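Local atomic coordinates of conserved hypothetical protein (Corynebacterium diphtheriae NCTC 13129, PDB entry 2GS5), a protein that is of unknown function and belongs to the YqgE/AlgH family of bacterial proteins. Residues I37-N51 against F135-A147. Sequence-based numbering, arbitrary orientation.
Sequences ILIIEHSEYATFGVN and FAGHAEWAPGQLA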
loop_
_atom_site.group_PDB
_atom_site.type_symbol
_atom_site.label_atom_id
_atom_site.label_comp_id
_atom_site.label_asym_id
_atom_site.label_seq_id
_atom_site.Cartn_x
_atom_site.Cartn_y
_atom_site.Cartn_z
ATOM N N ILE A 37 5.135 -0.457 0.275
ATOM C CA ILE A 37 4.375 -1.201 -0.724
ATOM C C ILE A 37 3.349 -2.098 -0.059
ATOM O O ILE A 37 3.698 -3.054 0.611
ATOM C CB ILE A 37 5.301 -1.999 -1.654
ATOM C CG1 ILE A 37 6.241 -1.023 -2.385
ATOM C CG2 ILE A 37 4.473 -2.811 -2.678
ATOM C CD1 ILE A 37 7.320 -1.675 -3.157
ATOM N N LEU A 38 2.078 -1.754 -0.246
ATOM C CA LEU A 38 0.970 -2.559 0.256
ATOM C C LEU A 38 0.808 -3.804 -0.596
ATOM O O LEU A 38 0.577 -3.711 -1.801
ATOM C CB LEU A 38 -0.323 -1.753 0.214
ATOM C CG LEU A 38 -1.606 -2.460 0.629
ATOM C CD1 LEU A 38 -1.579 -2.820 2.100
ATOM C CD2 LEU A 38 -2.820 -1.594 0.304
ATOM N N ILE A 39 0.923 -4.967 0.035
ATOM C CA ILE A 39 0.713 -6.239 -0.652
ATOM C C ILE A 39 -0.780 -6.425 -0.898
ATOM O O ILE A 39 -1.583 -6.396 0.042
ATOM C CB ILE A 39 1.296 -7.428 0.152
ATOM C CG1 ILE A 39 2.810 -7.253 0.306
ATOM C CG2 ILE A 39 0.943 -8.769 -0.507
ATOM C CD1 ILE A 39 3.446 -8.246 1.255
ATOM N N ILE A 40 -1.147 -6.576 -2.172
ATOM C CA ILE A 40 -2.559 -6.722 -2.567
ATOM C C ILE A 40 -2.901 -8.127 -3.067
ATOM O O ILE A 40 -4.081 -8.464 -3.234
ATOM C CB ILE A 40 -2.943 -5.669 -3.646
ATOM C CG1 ILE A 40 -2.136 -5.857 -4.941
ATOM C CG2 ILE A 40 -2.753 -4.258 -3.088
ATOM C CD1 ILE A 40 -2.485 -4.841 -6.019
ATOM N N GLU A 41 -1.883 -8.931 -3.327
ATOM C CA GLU A 41 -2.069 -10.319 -3.750
ATOM C C GLU A 41 -0.781 -11.074 -3.466
ATOM O O GLU A 41 0.301 -10.613 -3.805
ATOM C CB GLU A 41 -2.404 -10.384 -5.237
ATOM C CG GLU A 41 -2.451 -11.786 -5.830
ATOM C CD GLU A 41 -3.769 -12.512 -5.611
ATOM O OE1 GLU A 41 -4.720 -11.926 -5.046
ATOM O OE2 GLU A 41 -3.836 -13.680 -6.014
ATOM N N HIS A 42 -0.899 -12.250 -2.870
ATOM C CA HIS A 42 0.263 -13.038 -2.526
ATOM C C HIS A 42 -0.105 -14.486 -2.741
ATOM O O HIS A 42 -0.907 -15.059 -1.993
ATOM C CB HIS A 42 0.674 -12.758 -1.082
ATOM C CG HIS A 42 1.878 -13.515 -0.635
ATOM N ND1 HIS A 42 3.104 -13.417 -1.262
ATOM C CD2 HIS A 42 2.047 -14.393 0.384
ATOM C CE1 HIS A 42 3.976 -14.191 -0.641
ATOM N NE2 HIS A 42 3.356 -14.800 0.355
ATOM N N SER A 43 0.439 -15.052 -3.803
ATOM C CA SER A 43 0.041 -16.381 -4.231
ATOM C C SER A 43 1.245 -17.159 -4.753
ATOM O O SER A 43 2.360 -16.639 -4.822
ATOM C CB SER A 43 -1.014 -16.243 -5.320
ATOM O OG SER A 43 -0.389 -15.935 -6.544
ATOM N N GLU A 44 1.013 -18.414 -5.124
ATOM C CA GLU A 44 2.058 -19.258 -5.677
ATOM C C GLU A 44 2.539 -18.701 -7.016
ATOM O O GLU A 44 3.668 -18.949 -7.418
ATOM C CB GLU A 44 1.548 -20.698 -5.846
ATOM C CG GLU A 44 2.634 -21.739 -6.078
ATOM C CD GLU A 44 2.872 -22.057 -7.543
ATOM O OE1 GLU A 44 1.886 -22.135 -8.309
ATOM O OE2 GLU A 44 4.046 -22.253 -7.928
ATOM N N TYR A 45 1.672 -17.932 -7.672
ATOM C CA TYR A 45 1.973 -17.310 -8.953
ATOM C C TYR A 45 2.974 -16.154 -8.793
ATOM O O TYR A 45 3.999 -16.111 -9.466
ATOM C CB TYR A 45 0.670 -16.817 -9.596
ATOM C CG TYR A 45 0.852 -16.196 -10.953
ATOM C CD1 TYR A 45 1.015 -16.993 -12.087
ATOM C CD2 TYR A 45 0.886 -14.812 -11.106
ATOM C CE1 TYR A 45 1.201 -16.420 -13.339
ATOM C CE2 TYR A 45 1.072 -14.233 -12.353
ATOM C CZ TYR A 45 1.226 -15.040 -13.462
ATOM O OH TYR A 45 1.404 -14.468 -14.699
ATOM N N ALA A 46 2.663 -15.219 -7.903
ATOM C CA ALA A 46 3.555 -14.075 -7.634
ATOM C C ALA A 46 3.041 -13.271 -6.455
ATOM O O ALA A 46 1.991 -13.582 -5.910
ATOM C CB ALA A 46 3.653 -13.181 -8.852
ATOM N N THR A 47 3.792 -12.242 -6.063
ATOM C CA THR A 47 3.334 -11.288 -5.069
ATOM C C THR A 47 3.192 -9.953 -5.776
ATOM O O THR A 47 4.075 -9.573 -6.547
ATOM C CB THR A 47 4.332 -11.143 -3.916
ATOM O OG1 THR A 47 4.612 -12.439 -3.388
ATOM C CG2 THR A 47 3.784 -10.250 -2.807
ATOM N N PHE A 48 2.078 -9.269 -5.535
ATOM C CA PHE A 48 1.810 -7.968 -6.149
ATOM C C PHE A 48 1.576 -6.937 -5.081
ATOM O O PHE A 48 0.965 -7.233 -4.050
ATOM C CB PHE A 48 0.552 -8.032 -7.019
ATOM C CG PHE A 48 0.644 -9.038 -8.131
ATOM C CD1 PHE A 48 1.042 -8.652 -9.397
ATOM C CD2 PHE A 48 0.335 -10.374 -7.901
ATOM C CE1 PHE A 48 1.122 -9.587 -10.423
ATOM C CE2 PHE A 48 0.410 -11.315 -8.917
ATOM C CZ PHE A 48 0.807 -10.910 -10.183
ATOM N N GLY A 49 2.016 -5.710 -5.329
ATOM C CA GLY A 49 1.789 -4.629 -4.398
ATOM C C GLY A 49 1.690 -3.282 -5.059
ATOM O O GLY A 49 2.015 -3.140 -6.236
ATOM N N VAL A 50 1.174 -2.319 -4.304
ATOM C CA VAL A 50 1.173 -0.930 -4.735
ATOM C C VAL A 50 1.847 -0.041 -3.682
ATOM O O VAL A 50 1.529 -0.074 -2.481
ATOM C CB VAL A 50 -0.262 -0.408 -5.058
ATOM C CG1 VAL A 50 -0.840 -1.090 -6.324
ATOM C CG2 VAL A 50 -1.204 -0.559 -3.869
ATOM N N ASN A 51 2.784 0.771 -4.159
ATOM C CA ASN A 51 3.405 1.779 -3.323
ATOM C C ASN A 51 2.352 2.771 -2.861
ATOM O O ASN A 51 1.512 3.190 -3.660
ATOM C CB ASN A 51 4.497 2.490 -4.121
ATOM C CG ASN A 51 5.382 3.385 -3.266
ATOM O OD1 ASN A 51 5.304 3.401 -2.037
ATOM N ND2 ASN A 51 6.243 4.143 -3.937
ATOM N N PHE A 135 -4.352 3.821 -7.617
ATOM C CA PHE A 135 -2.940 3.620 -7.914
ATOM C C PHE A 135 -2.729 3.201 -9.348
ATOM O O PHE A 135 -3.342 2.246 -9.812
ATOM C CB PHE A 135 -2.355 2.555 -6.992
ATOM C CG PHE A 135 -2.518 2.887 -5.547
ATOM C CD1 PHE A 135 -1.524 3.561 -4.850
ATOM C CD2 PHE A 135 -3.708 2.579 -4.887
ATOM C CE1 PHE A 135 -1.691 3.912 -3.524
ATOM C CE2 PHE A 135 -3.872 2.911 -3.555
ATOM C CZ PHE A 135 -2.872 3.579 -2.874
ATOM N N ALA A 136 -1.850 3.921 -10.038
ATOM C CA ALA A 136 -1.468 3.613 -11.410
ATOM C C ALA A 136 -0.188 2.797 -11.370
ATOM O O ALA A 136 0.816 3.245 -10.816
ATOM C CB ALA A 136 -1.256 4.910 -12.206
ATOM N N GLY A 137 -0.230 1.595 -11.928
ATOM C CA GLY A 137 0.927 0.716 -11.945
ATOM C C GLY A 137 1.042 -0.082 -10.668
ATOM O O GLY A 137 0.345 0.181 -9.685
ATOM N N HIS A 138 1.925 -1.070 -10.680
ATOM C CA HIS A 138 2.147 -1.902 -9.513
ATOM C C HIS A 138 3.554 -2.474 -9.517
ATOM O O HIS A 138 4.310 -2.292 -10.473
ATOM C CB HIS A 138 1.124 -3.038 -9.472
ATOM C CG HIS A 138 1.256 -3.996 -10.605
ATOM N ND1 HIS A 138 2.045 -5.122 -10.550
ATOM C CD2 HIS A 138 0.721 -3.974 -11.847
ATOM C CE1 HIS A 138 1.969 -5.764 -11.701
ATOM N NE2 HIS A 138 1.173 -5.089 -12.507
ATOM N N ALA A 139 3.884 -3.124 -8.404
ATOM C CA ALA A 139 5.145 -3.833 -8.209
ATOM C C ALA A 139 4.838 -5.331 -8.156
ATOM O O ALA A 139 3.783 -5.734 -7.685
ATOM C CB ALA A 139 5.805 -3.376 -6.925
ATOM N N GLU A 140 5.751 -6.139 -8.685
ATOM C CA GLU A 140 5.583 -7.595 -8.711
ATOM C C GLU A 140 6.859 -8.261 -8.225
ATOM O O GLU A 140 7.961 -7.807 -8.547
ATOM C CB GLU A 140 5.256 -8.097 -10.134
ATOM C CG GLU A 140 4.963 -9.608 -10.221
ATOM C CD GLU A 140 4.686 -10.129 -11.637
ATOM O OE1 GLU A 140 4.629 -9.330 -12.586
ATOM O OE2 GLU A 140 4.554 -11.368 -11.800
ATOM N N TRP A 141 6.696 -9.336 -7.454
ATOM C CA TRP A 141 7.794 -10.223 -7.062
ATOM C C TRP A 141 7.539 -11.608 -7.615
ATOM O O TRP A 141 6.465 -12.183 -7.406
ATOM C CB TRP A 141 7.942 -10.320 -5.541
ATOM C CG TRP A 141 8.513 -9.098 -4.940
ATOM C CD1 TRP A 141 9.809 -8.898 -4.567
ATOM C CD2 TRP A 141 7.828 -7.867 -4.685
ATOM N NE1 TRP A 141 9.972 -7.620 -4.091
ATOM C CE2 TRP A 141 8.775 -6.962 -4.156
ATOM C CE3 TRP A 141 6.509 -7.438 -4.848
ATOM C CZ2 TRP A 141 8.440 -5.664 -3.777
ATOM C CZ3 TRP A 141 6.181 -6.139 -4.484
ATOM C CH2 TRP A 141 7.141 -5.270 -3.952
ATOM N N ALA A 142 8.529 -12.152 -8.310
ATOM C CA ALA A 142 8.472 -13.543 -8.720
ATOM C C ALA A 142 8.382 -14.441 -7.492
ATOM O O ALA A 142 8.755 -14.036 -6.391
ATOM C CB ALA A 142 9.702 -13.902 -9.527
ATOM N N PRO A 143 7.904 -15.679 -7.678
ATOM C CA PRO A 143 7.896 -16.634 -6.576
ATOM C C PRO A 143 9.245 -16.720 -5.881
ATOM O O PRO A 143 10.269 -16.840 -6.547
ATOM C CB PRO A 143 7.585 -17.956 -7.271
ATOM C CG PRO A 143 6.807 -17.580 -8.467
ATOM C CD PRO A 143 7.342 -16.254 -8.911
ATOM N N GLY A 144 9.239 -16.639 -4.556
ATOM C CA GLY A 144 10.460 -16.745 -3.762
ATOM C C GLY A 144 11.316 -15.488 -3.684
ATOM O O GLY A 144 12.200 -15.390 -2.835
ATOM N N GLN A 145 11.050 -14.511 -4.550
ATOM C CA GLN A 145 11.928 -13.345 -4.670
ATOM C C GLN A 145 11.726 -12.337 -3.539
ATOM O O GLN A 145 12.699 -11.760 -3.045
ATOM C CB GLN A 145 11.732 -12.679 -6.040
ATOM C CG GLN A 145 12.659 -11.507 -6.343
ATOM C CD GLN A 145 14.141 -11.853 -6.362
ATOM O OE1 GLN A 145 14.539 -12.967 -6.723
ATOM N NE2 GLN A 145 14.972 -10.882 -5.983
ATOM N N LEU A 146 10.482 -12.142 -3.108
ATOM C CA LEU A 146 10.225 -11.266 -1.966
ATOM C C LEU A 146 10.933 -11.812 -0.729
ATOM O O LEU A 146 11.582 -11.057 -0.006
ATOM C CB LEU A 146 8.732 -11.099 -1.700
ATOM C CG LEU A 146 8.384 -10.240 -0.481
ATOM C CD1 LEU A 146 9.040 -8.860 -0.565
ATOM C CD2 LEU A 146 6.878 -10.123 -0.366
ATOM N N ALA A 147 10.831 -13.122 -0.500
ATOM C CA ALA A 147 11.520 -13.755 0.627
ATOM C C ALA A 147 13.023 -13.501 0.584
ATOM O O ALA A 147 13.642 -13.158 1.599
ATOM C CB ALA A 147 11.256 -15.236 0.621
HETATM O O HOH W 1 5.771 -14.057 -11.169
#
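The indole of W141 meets I37 edge-on, CH2 lying 3.7 Å from I37 CD1, while T47 O sits at another part of the same rim. L146 CD1, from helix 145-151, lies over one indole face toward the rim, and W141 NE1 hydrogen-bonds to E149 OE1 of that helix. The F135 ring instead takes an aliphatic group over its centre: V50 CG2 stands 4.1 Å from the ring centroid, a CH-pi contact almost on the ring normal. On the sheet face opposite W141, F48 receives H138 at its edge (F48 CD1 to H138 CE1 3.8 Å), the two rings oblique at 55°. Beside it runs the fully extended E140, with CG anti to the backbone N (chi1 -176°), which brings its carboxylate alongside F48 CE1, the two planes only 23° apart. E140 OE2 also accepts from a water, 3.0 Å away, that donates in turn to Y45 O. Between these two faces the backbones are joined by four hydrogen bonds, two in the T47–W141 pair and two in the G49–A139 pair; the A139 N to G49 O bond is practically straight, at 2.9 Å. G49 has no side chain on the W141 side, where I37 CG2 and W141 CZ3 close in over its backbone. The arrangement illustrates a beta hairpin, 37-51, here with a classic bulge of I40 and E41 opposite F48, joined edge to edge and antiparallel to the sequence-distant strand 138-141 within the mixed sheet of the AlgH-like domain.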